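Local coordinates for CRISPR-associated protein, Cse2 family (Thermobifida fusca, PDB 4H79) that probably binds nucleic acid as the CasB (Cse2-family) subunit of the CRISPR-associated Cascade complex of a type I-E system, at residues Val25-Glu30 against Asp66-Ala71; Ala44-Gly49 against Ile90-Tyr95; Gln100-Asp105 against Arg160-Leu165. All coordinates share one frame; numbering follows the deposited sequence.

Contact 1 of 3, residues Val25-Glu30 against Asp66-Ala71; sequences VREIQE and DDRFYA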
loop_
_atom_site.group_PDB
_atom_site.type_symbol
_atom_site.label_atom_id
_atom_site.label_comp_id
_atom_site.label_asym_id
_atom_site.label_seq_id
_atom_site.Cartn_x
_atom_site.Cartn_y
_atom_site.Cartn_z
ATOM N N VAL A 25 -10.542 1.581 0.206
ATOM C CA VAL A 25 -10.088 0.866 -1.011
ATOM C C VAL A 25 -11.184 -0.152 -1.393
ATOM O O VAL A 25 -11.462 -0.324 -2.593
ATOM C CB VAL A 25 -8.768 0.114 -0.733
ATOM C CG1 VAL A 25 -8.458 -0.880 -1.821
ATOM C CG2 VAL A 25 -7.613 1.091 -0.507
ATOM N N ARG A 26 -11.823 -0.816 -0.413
ATOM C CA ARG A 26 -12.895 -1.787 -0.772
ATOM C C ARG A 26 -14.016 -1.072 -1.545
ATOM O O ARG A 26 -14.580 -1.647 -2.493
ATOM C CB ARG A 26 -13.548 -2.461 0.455
ATOM C CG ARG A 26 -12.680 -3.514 1.126
ATOM C CD ARG A 26 -13.463 -3.992 2.380
ATOM N NE ARG A 26 -12.745 -4.945 3.177
ATOM C CZ ARG A 26 -13.034 -6.246 3.170
ATOM N NH1 ARG A 26 -14.006 -6.666 2.371
ATOM N NH2 ARG A 26 -12.373 -7.125 3.942
ATOM N N GLU A 27 -14.379 0.141 -1.088
ATOM C CA GLU A 27 -15.418 0.939 -1.734
ATOM C C GLU A 27 -15.033 1.262 -3.150
ATOM O O GLU A 27 -15.836 1.053 -4.071
ATOM C CB GLU A 27 -15.733 2.253 -0.951
ATOM C CG GLU A 27 -16.545 1.938 0.304
ATOM C CD GLU A 27 -16.406 3.046 1.345
ATOM O OE1 GLU A 27 -15.739 4.072 1.029
ATOM O OE2 GLU A 27 -16.957 2.904 2.464
ATOM N N ILE A 28 -13.823 1.798 -3.343
ATOM C CA ILE A 28 -13.396 2.177 -4.687
ATOM C C ILE A 28 -13.269 0.923 -5.563
ATOM O O ILE A 28 -13.644 0.920 -6.742
ATOM C CB ILE A 28 -12.055 2.896 -4.626
ATOM C CG1 ILE A 28 -12.214 4.245 -3.862
ATOM C CG2 ILE A 28 -11.576 3.193 -6.033
ATOM C CD1 ILE A 28 -10.858 4.952 -3.585
ATOM N N GLN A 29 -12.735 -0.143 -4.971
ATOM C CA GLN A 29 -12.517 -1.382 -5.705
ATOM C C GLN A 29 -13.864 -1.974 -6.215
ATOM O O GLN A 29 -13.967 -2.426 -7.390
ATOM C CB GLN A 29 -11.830 -2.434 -4.782
ATOM C CG GLN A 29 -11.593 -3.789 -5.463
ATOM C CD GLN A 29 -10.547 -4.588 -4.666
ATOM O OE1 GLN A 29 -9.444 -4.742 -5.134
ATOM N NE2 GLN A 29 -10.901 -5.088 -3.454
ATOM N N GLU A 30 -14.884 -1.984 -5.356
ATOM C CA GLU A 30 -16.204 -2.526 -5.783
ATOM C C GLU A 30 -16.802 -1.619 -6.880
ATOM O O GLU A 30 -17.370 -2.094 -7.880
ATOM C CB GLU A 30 -17.102 -2.591 -4.517
ATOM C CG GLU A 30 -18.523 -2.971 -4.778
ATOM C CD GLU A 30 -18.649 -4.401 -5.296
ATOM O OE1 GLU A 30 -17.611 -5.141 -5.405
ATOM O OE2 GLU A 30 -19.792 -4.773 -5.580
ATOM N N ASP A 66 -11.931 11.041 4.250
ATOM C CA ASP A 66 -13.183 11.693 4.692
ATOM C C ASP A 66 -13.268 11.608 6.209
ATOM O O ASP A 66 -12.342 11.096 6.871
ATOM C CB ASP A 66 -14.428 11.078 4.019
ATOM C CG ASP A 66 -14.574 9.577 4.312
ATOM O OD1 ASP A 66 -14.546 8.790 3.360
ATOM O OD2 ASP A 66 -14.690 9.158 5.477
ATOM N N ASP A 67 -14.395 12.063 6.752
ATOM C CA ASP A 67 -14.497 12.274 8.229
ATOM C C ASP A 67 -14.327 10.951 8.981
ATOM O O ASP A 67 -13.939 10.959 10.162
ATOM C CB ASP A 67 -15.832 12.957 8.594
ATOM C CG ASP A 67 -17.022 12.330 7.874
ATOM O OD1 ASP A 67 -17.036 12.217 6.619
ATOM O OD2 ASP A 67 -17.957 11.947 8.575
ATOM N N ARG A 68 -14.573 9.817 8.309
ATOM C CA ARG A 68 -14.442 8.512 8.993
ATOM C C ARG A 68 -13.004 8.275 9.427
ATOM O O ARG A 68 -12.769 7.646 10.455
ATOM C CB ARG A 68 -14.930 7.353 8.098
ATOM C CG ARG A 68 -16.454 7.394 7.850
ATOM C CD ARG A 68 -16.850 6.308 6.856
ATOM N NE ARG A 68 -16.158 6.544 5.581
ATOM C CZ ARG A 68 -16.102 5.685 4.560
ATOM N NH1 ARG A 68 -16.696 4.505 4.640
ATOM N NH2 ARG A 68 -15.453 5.997 3.442
ATOM N N PHE A 69 -12.050 8.790 8.652
ATOM C CA PHE A 69 -10.605 8.678 8.962
ATOM C C PHE A 69 -10.229 9.419 10.247
ATOM O O PHE A 69 -9.442 8.896 11.081
ATOM C CB PHE A 69 -9.774 9.186 7.756
ATOM C CG PHE A 69 -8.284 9.213 7.990
ATOM C CD1 PHE A 69 -7.490 8.051 7.886
ATOM C CD2 PHE A 69 -7.659 10.397 8.261
ATOM C CE1 PHE A 69 -6.110 8.114 8.087
ATOM C CE2 PHE A 69 -6.283 10.469 8.460
ATOM C CZ PHE A 69 -5.503 9.329 8.381
ATOM N N TYR A 70 -10.793 10.635 10.417
ATOM C CA TYR A 70 -10.464 11.509 11.574
ATOM C C TYR A 70 -11.258 11.132 12.813
ATOM O O TYR A 70 -10.803 11.359 13.934
ATOM C CB TYR A 70 -10.679 13.008 11.239
ATOM C CG TYR A 70 -9.829 13.417 10.039
ATOM C CD1 TYR A 70 -8.472 13.710 10.215
ATOM C CD2 TYR A 70 -10.360 13.456 8.729
ATOM C CE1 TYR A 70 -7.687 14.068 9.146
ATOM C CE2 TYR A 70 -9.550 13.816 7.649
ATOM C CZ TYR A 70 -8.205 14.104 7.894
ATOM O OH TYR A 70 -7.333 14.465 6.903
ATOM N N ALA A 71 -12.456 10.570 12.608
ATOM C CA ALA A 71 -13.441 10.444 13.713
ATOM C C ALA A 71 -13.026 9.431 14.791
ATOM O O ALA A 71 -13.423 9.563 15.936
ATOM C CB ALA A 71 -14.815 10.085 13.170
#
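The carboxylate of Glu27 and the guanidinium of Arg68 meet edge to edge, their planes 3° apart, and the carboxylate of Asp66 takes a second edge of the same guanidinium. Arg68 grips Glu27 end-on: NH1 gives a nearly straight bond to OE2 at 2.7 Å, and NH2 reaches OE1 at 3.1 Å, each oxygen accepting through its syn lone pair. It grips Asp66 side-on, with NE 3.0 Å from OD2 and NH2 2.9 Å from OD1. NH2 is therefore shared by both acids. The three residues form a salt-bridge network that joins helix 16-33 to the short, weakly bonded helical turn at about 67-71 on the protein surface. Asp66 is also the N-cap of that turn, its OD2 taking the backbone N of Arg68 at 2.9 Å on the anti lone pair while NE comes from the syn side, 26° out of the carboxylate plane. A bend in the Arg68 chain at chi3 (-61°) turns the guanidinium back beside the capping aspartate, and four bonds then hold it against rotation. The two carboxylates, with Glu27 OE1 and Asp66 OD1 5.4 Å apart, would probably repel each other without the cation between them. Gln23 also bonds Glu27 OE2.

Contact 2 of 3, residues Ala44-Gly49 against Ile90-Tyr95; sequences ARLRRG and IALTLY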
loop_
_atom_site.group_PDB
_atom_site.type_symbol
_atom_site.label_atom_id
_atom_site.label_comp_id
_atom_site.label_asym_id
_atom_site.label_seq_id
_atom_site.Cartn_x
_atom_site.Cartn_y
_atom_site.Cartn_z
ATOM N N ALA A 44 -8.035 7.017 -11.604
ATOM C CA ALA A 44 -7.206 7.716 -12.624
ATOM C C ALA A 44 -6.581 8.976 -12.055
ATOM O O ALA A 44 -5.372 9.304 -12.312
ATOM C CB ALA A 44 -8.067 8.128 -13.823
ATOM N N ARG A 45 -7.377 9.750 -11.311
ATOM C CA ARG A 45 -6.794 11.003 -10.691
ATOM C C ARG A 45 -5.689 10.702 -9.661
ATOM O O ARG A 45 -4.678 11.445 -9.586
ATOM C CB ARG A 45 -7.907 11.833 -10.029
ATOM C CG ARG A 45 -8.822 12.488 -11.098
ATOM C CD ARG A 45 -10.084 13.115 -10.495
ATOM N NE ARG A 45 -9.719 14.408 -9.932
ATOM C CZ ARG A 45 -10.435 15.068 -9.017
ATOM N NH1 ARG A 45 -11.578 14.559 -8.549
ATOM N NH2 ARG A 45 -9.996 16.238 -8.560
ATOM N N LEU A 46 -5.882 9.633 -8.873
ATOM C CA LEU A 46 -4.836 9.174 -7.952
ATOM C C LEU A 46 -3.527 8.816 -8.695
ATOM O O LEU A 46 -2.426 9.247 -8.274
ATOM C CB LEU A 46 -5.279 7.967 -7.169
ATOM C CG LEU A 46 -6.286 8.311 -6.018
ATOM C CD1 LEU A 46 -6.988 7.057 -5.563
ATOM C CD2 LEU A 46 -5.618 9.057 -4.872
ATOM N N ARG A 47 -3.631 8.055 -9.807
ATOM C CA ARG A 47 -2.434 7.838 -10.597
ATOM C C ARG A 47 -1.790 9.107 -11.144
ATOM O O ARG A 47 -0.574 9.240 -11.174
ATOM C CB ARG A 47 -2.747 6.867 -11.772
ATOM C CG ARG A 47 -3.028 5.418 -11.229
ATOM C CD ARG A 47 -3.169 4.461 -12.495
ATOM N NE ARG A 47 -4.243 4.891 -13.455
ATOM C CZ ARG A 47 -5.530 4.492 -13.372
ATOM N NH1 ARG A 47 -5.907 3.702 -12.360
ATOM N NH2 ARG A 47 -6.406 4.860 -14.294
ATOM N N ARG A 48 -2.594 10.046 -11.624
ATOM C CA ARG A 48 -2.054 11.250 -12.243
ATOM C C ARG A 48 -1.400 12.102 -11.147
ATOM O O ARG A 48 -0.443 12.864 -11.412
ATOM C CB ARG A 48 -3.189 12.026 -12.965
ATOM C CG ARG A 48 -2.757 13.342 -13.614
ATOM C CD ARG A 48 -3.675 13.720 -14.792
ATOM N NE ARG A 48 -5.071 13.984 -14.391
ATOM C CZ ARG A 48 -5.480 15.106 -13.828
ATOM N NH1 ARG A 48 -6.772 15.254 -13.537
ATOM N NH2 ARG A 48 -4.589 16.091 -13.559
ATOM N N GLY A 49 -1.927 12.005 -9.920
ATOM C CA GLY A 49 -1.334 12.695 -8.734
ATOM C C GLY A 49 -0.053 12.107 -8.154
ATOM O O GLY A 49 0.602 12.765 -7.318
ATOM N N ILE A 90 -0.296 7.539 0.165
ATOM C CA ILE A 90 0.599 6.621 -0.587
ATOM C C ILE A 90 -0.110 5.274 -0.884
ATOM O O ILE A 90 -0.038 4.749 -2.024
ATOM C CB ILE A 90 1.940 6.366 0.182
ATOM C CG1 ILE A 90 2.710 7.688 0.325
ATOM C CG2 ILE A 90 2.774 5.279 -0.511
ATOM C CD1 ILE A 90 3.843 7.657 1.369
ATOM N N ALA A 91 -0.764 4.712 0.153
ATOM C CA ALA A 91 -1.422 3.415 -0.045
ATOM C C ALA A 91 -2.477 3.491 -1.144
ATOM O O ALA A 91 -2.566 2.562 -1.991
ATOM C CB ALA A 91 -2.035 2.905 1.260
ATOM N N LEU A 92 -3.344 4.514 -1.090
ATOM C CA LEU A 92 -4.412 4.676 -2.116
ATOM C C LEU A 92 -3.839 4.871 -3.493
ATOM O O LEU A 92 -4.385 4.315 -4.476
ATOM C CB LEU A 92 -5.307 5.887 -1.796
ATOM C CG LEU A 92 -6.617 5.546 -1.061
ATOM C CD1 LEU A 92 -7.584 4.726 -1.920
ATOM C CD2 LEU A 92 -6.341 4.786 0.153
ATOM N N THR A 93 -2.749 5.655 -3.578
ATOM C CA THR A 93 -2.099 5.910 -4.940
ATOM C C THR A 93 -1.528 4.617 -5.449
ATOM O O THR A 93 -1.675 4.264 -6.648
ATOM C CB THR A 93 -0.959 6.948 -4.761
ATOM O OG1 THR A 93 -1.568 8.170 -4.267
ATOM C CG2 THR A 93 -0.262 7.235 -6.106
ATOM N N LEU A 94 -0.822 3.859 -4.571
ATOM C CA LEU A 94 -0.288 2.542 -4.999
ATOM C C LEU A 94 -1.430 1.617 -5.451
ATOM O O LEU A 94 -1.328 0.918 -6.479
ATOM C CB LEU A 94 0.531 1.845 -3.863
ATOM C CG LEU A 94 1.844 2.565 -3.504
ATOM C CD1 LEU A 94 2.441 1.952 -2.265
ATOM C CD2 LEU A 94 2.847 2.452 -4.704
ATOM N N TYR A 95 -2.497 1.550 -4.670
ATOM C CA TYR A 95 -3.614 0.693 -5.089
ATOM C C TYR A 95 -4.153 1.086 -6.494
ATOM O O TYR A 95 -4.508 0.200 -7.326
ATOM C CB TYR A 95 -4.785 0.765 -4.017
ATOM C CG TYR A 95 -6.014 0.071 -4.601
ATOM C CD1 TYR A 95 -6.048 -1.348 -4.706
ATOM C CD2 TYR A 95 -7.125 0.830 -5.089
ATOM C CE1 TYR A 95 -7.124 -1.995 -5.334
ATOM C CE2 TYR A 95 -8.229 0.192 -5.652
ATOM C CZ TYR A 95 -8.204 -1.215 -5.777
ATOM O OH TYR A 95 -9.282 -1.876 -6.341
HETATM O O HOH W 1 -1.959 10.346 -5.858
#
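Leu46 reaches across to helix 80-99 with both methyl groups, one to each of two successive residues. CD1 lies 3.9 Å from the backbone O of Leu92 and 4.3 Å from CB of the same residue, while CD2 comes within 4.2 Å of Thr93 OG1. In return, the methyl CG2 of Thr93 sits 3.7 Å from the carbonyl O of Leu46. The backbones are closest at this same pair, with the CA atoms of Leu46 and Thr93 5.2 Å apart. A single water completes the contact, donating to Leu46 O and to Thr93 OG1, each at 2.7 Å. The threonine is set for both roles by its first torsion (chi1 -61°), which places OG1 beside the backbone N and CG2 anti to it. One turn back along its own helix, His89 O accepts a hydrogen bond from OG1. Further out, Arg47 bonds through NH1 to the carbonyl of Ala96, a second tie between helices 37-49 and 80-99. Leu92 carries the packing onward to Val21, Val25 and Ile28 of helix 16-33, within this all-helical fold. Methyl groups thus lie against carbonyl and hydroxyl oxygens here, and Leu46 O and Thr93 OG1 are linked through water and not bonded to each other, while OG1 donates to His89 O and accepts from the water.

Contact 3 of 3, residues Gln100-Asp105 against Arg160-Leu165; sequences QSRRDD and RDAIPL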
loop_
_atom_site.group_PDB
_atom_site.type_symbol
_atom_site.label_atom_id
_atom_site.label_comp_id
_atom_site.label_asym_id
_atom_site.label_seq_id
_atom_site.Cartn_x
_atom_site.Cartn_y
_atom_site.Cartn_z
ATOM N N GLN A 100 -5.227 -0.775 -12.029
ATOM C CA GLN A 100 -5.560 -0.227 -13.342
ATOM C C GLN A 100 -5.590 -1.335 -14.416
ATOM O O GLN A 100 -4.620 -2.118 -14.567
ATOM C CB GLN A 100 -4.547 0.867 -13.761
ATOM C CG GLN A 100 -4.861 1.429 -15.174
ATOM C CD GLN A 100 -3.842 2.469 -15.614
ATOM O OE1 GLN A 100 -2.657 2.430 -15.198
ATOM N NE2 GLN A 100 -4.247 3.360 -16.498
ATOM N N SER A 101 -6.727 -1.391 -15.133
ATOM C CA SER A 101 -6.974 -2.355 -16.218
ATOM C C SER A 101 -6.942 -3.817 -15.752
ATOM O O SER A 101 -6.754 -4.722 -16.551
ATOM C CB SER A 101 -5.955 -2.189 -17.367
ATOM O OG SER A 101 -5.974 -0.844 -17.806
ATOM N N ARG A 102 -7.042 -4.051 -14.456
ATOM C CA ARG A 102 -7.143 -5.425 -13.975
ATOM C C ARG A 102 -8.617 -5.608 -13.713
ATOM O O ARG A 102 -9.134 -5.236 -12.683
ATOM C CB ARG A 102 -6.315 -5.645 -12.731
ATOM C CG ARG A 102 -4.775 -5.627 -12.943
ATOM C CD ARG A 102 -4.035 -6.974 -12.641
ATOM N NE ARG A 102 -4.358 -7.857 -13.735
ATOM C CZ ARG A 102 -3.595 -8.079 -14.818
ATOM N NH1 ARG A 102 -4.057 -8.848 -15.802
ATOM N NH2 ARG A 102 -2.361 -7.582 -14.916
ATOM N N ARG A 103 -9.291 -6.152 -14.710
ATOM C CA ARG A 103 -10.750 -6.280 -14.724
ATOM C C ARG A 103 -11.102 -7.581 -13.986
ATOM O O ARG A 103 -12.097 -7.643 -13.283
ATOM C CB ARG A 103 -11.292 -6.295 -16.193
ATOM C CG ARG A 103 -11.143 -5.004 -17.026
ATOM C CD ARG A 103 -11.015 -3.769 -16.138
ATOM N NE ARG A 103 -12.236 -2.983 -15.896
ATOM C CZ ARG A 103 -12.315 -1.660 -16.080
ATOM N NH1 ARG A 103 -11.252 -0.988 -16.519
ATOM N NH2 ARG A 103 -13.442 -0.998 -15.820
ATOM N N ASP A 104 -10.238 -8.588 -14.104
ATOM C CA ASP A 104 -10.552 -9.944 -13.631
ATOM C C ASP A 104 -10.495 -10.150 -12.128
ATOM O O ASP A 104 -11.282 -10.912 -11.604
ATOM C CB ASP A 104 -9.627 -10.921 -14.308
ATOM C CG ASP A 104 -9.355 -10.520 -15.726
ATOM O OD1 ASP A 104 -8.268 -9.936 -15.966
ATOM O OD2 ASP A 104 -10.261 -10.730 -16.577
ATOM N N ASP A 105 -9.596 -9.459 -11.432
ATOM C CA ASP A 105 -9.345 -9.787 -10.070
ATOM C C ASP A 105 -9.262 -8.537 -9.155
ATOM O O ASP A 105 -8.941 -7.446 -9.636
ATOM C CB ASP A 105 -8.020 -10.537 -10.019
ATOM C CG ASP A 105 -8.090 -11.777 -9.172
ATOM O OD1 ASP A 105 -8.839 -11.759 -8.143
ATOM O OD2 ASP A 105 -7.397 -12.762 -9.539
ATOM N N ARG A 160 1.648 -6.873 -12.817
ATOM C CA ARG A 160 1.903 -7.654 -14.067
ATOM C C ARG A 160 1.591 -9.153 -13.836
ATOM O O ARG A 160 1.098 -9.819 -14.732
ATOM C CB ARG A 160 3.379 -7.437 -14.550
ATOM C CG ARG A 160 3.704 -8.054 -15.926
ATOM C CD ARG A 160 4.646 -7.135 -16.723
ATOM N NE ARG A 160 4.547 -7.345 -18.170
ATOM C CZ ARG A 160 5.265 -8.247 -18.843
ATOM N NH1 ARG A 160 5.103 -8.384 -20.175
ATOM N NH2 ARG A 160 6.149 -9.013 -18.186
ATOM N N ASP A 161 1.816 -9.646 -12.612
ATOM C CA ASP A 161 1.555 -11.058 -12.249
ATOM C C ASP A 161 0.176 -11.218 -11.597
ATOM O O ASP A 161 -0.159 -12.292 -11.154
ATOM C CB ASP A 161 2.668 -11.585 -11.313
ATOM C CG ASP A 161 3.873 -12.129 -12.073
ATOM O OD1 ASP A 161 4.134 -11.643 -13.238
ATOM O OD2 ASP A 161 4.526 -13.065 -11.560
ATOM N N ALA A 162 -0.583 -10.119 -11.494
ATOM C CA ALA A 162 -1.939 -10.124 -10.915
ATOM C C ALA A 162 -1.912 -10.652 -9.488
ATOM O O ALA A 162 -2.805 -11.416 -9.083
ATOM C CB ALA A 162 -2.878 -11.008 -11.785
ATOM N N ILE A 163 -0.873 -10.316 -8.721
ATOM C CA ILE A 163 -0.790 -10.710 -7.310
ATOM C C ILE A 163 -1.368 -9.557 -6.453
ATOM O O ILE A 163 -0.835 -8.411 -6.502
ATOM C CB ILE A 163 0.705 -10.922 -6.920
ATOM C CG1 ILE A 163 1.321 -12.049 -7.789
ATOM C CG2 ILE A 163 0.867 -11.280 -5.399
ATOM C CD1 ILE A 163 2.885 -11.946 -7.862
ATOM N N PRO A 164 -2.336 -9.862 -5.587
ATOM C CA PRO A 164 -2.977 -8.868 -4.753
ATOM C C PRO A 164 -2.109 -8.493 -3.541
ATOM O O PRO A 164 -1.155 -9.202 -3.164
ATOM C CB PRO A 164 -4.254 -9.613 -4.276
ATOM C CG PRO A 164 -3.851 -11.035 -4.216
ATOM C CD PRO A 164 -2.903 -11.221 -5.364
ATOM N N LEU A 165 -2.452 -7.390 -2.899
ATOM C CA LEU A 165 -1.829 -6.983 -1.672
ATOM C C LEU A 165 -2.908 -6.496 -0.656
ATOM O O LEU A 165 -3.971 -6.012 -1.036
ATOM C CB LEU A 165 -0.864 -5.867 -2.024
ATOM C CG LEU A 165 0.255 -5.412 -1.193
ATOM C CD1 LEU A 165 1.219 -6.589 -0.909
ATOM C CD2 LEU A 165 0.946 -4.214 -1.989
#
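Van der Waals packing between Arg102 and Ala162 makes up the centre of this contact. The methyl CB of Ala162 lies over one face of the Arg102 guanidinium, displaced toward its rim, with NE as the nearest atom at 4.0 Å. Lower on the arginine, CD is 4.2 Å from the CA of Ala162, so CD as well as NE borders the alanine. The Arg102 chain is bent at chi2 (-116°) and again at chi3 (74°), which folds the guanidinium over the methyl instead of letting it run straight out. Ala162 presents that methyl from the turn that ends helix 144-160. It is the first residue to leave helical geometry there, and its positive phi (58°) belongs to a Schellman motif that closes the helix and starts the loop leading to helix 167-176. The opposing residues, Gln100-Asp105, lie in the loop after helix 80-99, so the contact joins the exits of two helices at the surface. The polar component is directed at the same helix end. NH2 of Arg102 approaches the carbonyl O of Arg160 obliquely at 4.1 Å, too long for a hydrogen bond, and it makes its hydrogen bond with the neighbouring carbonyl of Arg159. A cation beside the carbonyls of a helix C terminus probably gains from the helix dipole as well. Gln100 O accepts from the side chain of Arg159, a further tie to helix 144-160; separately, Gln99 NE2 bonds Arg102 O and Asp105 O, drawing its own loop around that side chain. At the far end of Arg160-Leu165, Leu165 forms backbone hydrogen bonds with Met107 and Gln109, farther along the loop that follows helix 80-99.

From the N terminus, helix 16-33 supplies the first side of contact 1 and helix 37-49 the first side of contact 2. Contact 1 closes when the chain reaches helix 67-71, and contact 2 when it reaches helix 80-99, so the two cross. Their segments also touch, with Val25 packing on Tyr95 and Gln29 probably hydrogen-bonded to the same tyrosine, which ties helix 16-33 to helix 80-99. Contact 3 follows in series, opening just after helix 80-99 and closing beyond helix 144-160. It meets contact 2 where Arg47 packs on Gln100, but does not touch contact 1. Together the three connect the N-terminal helices, through helix 80-99, to the later part of the chain.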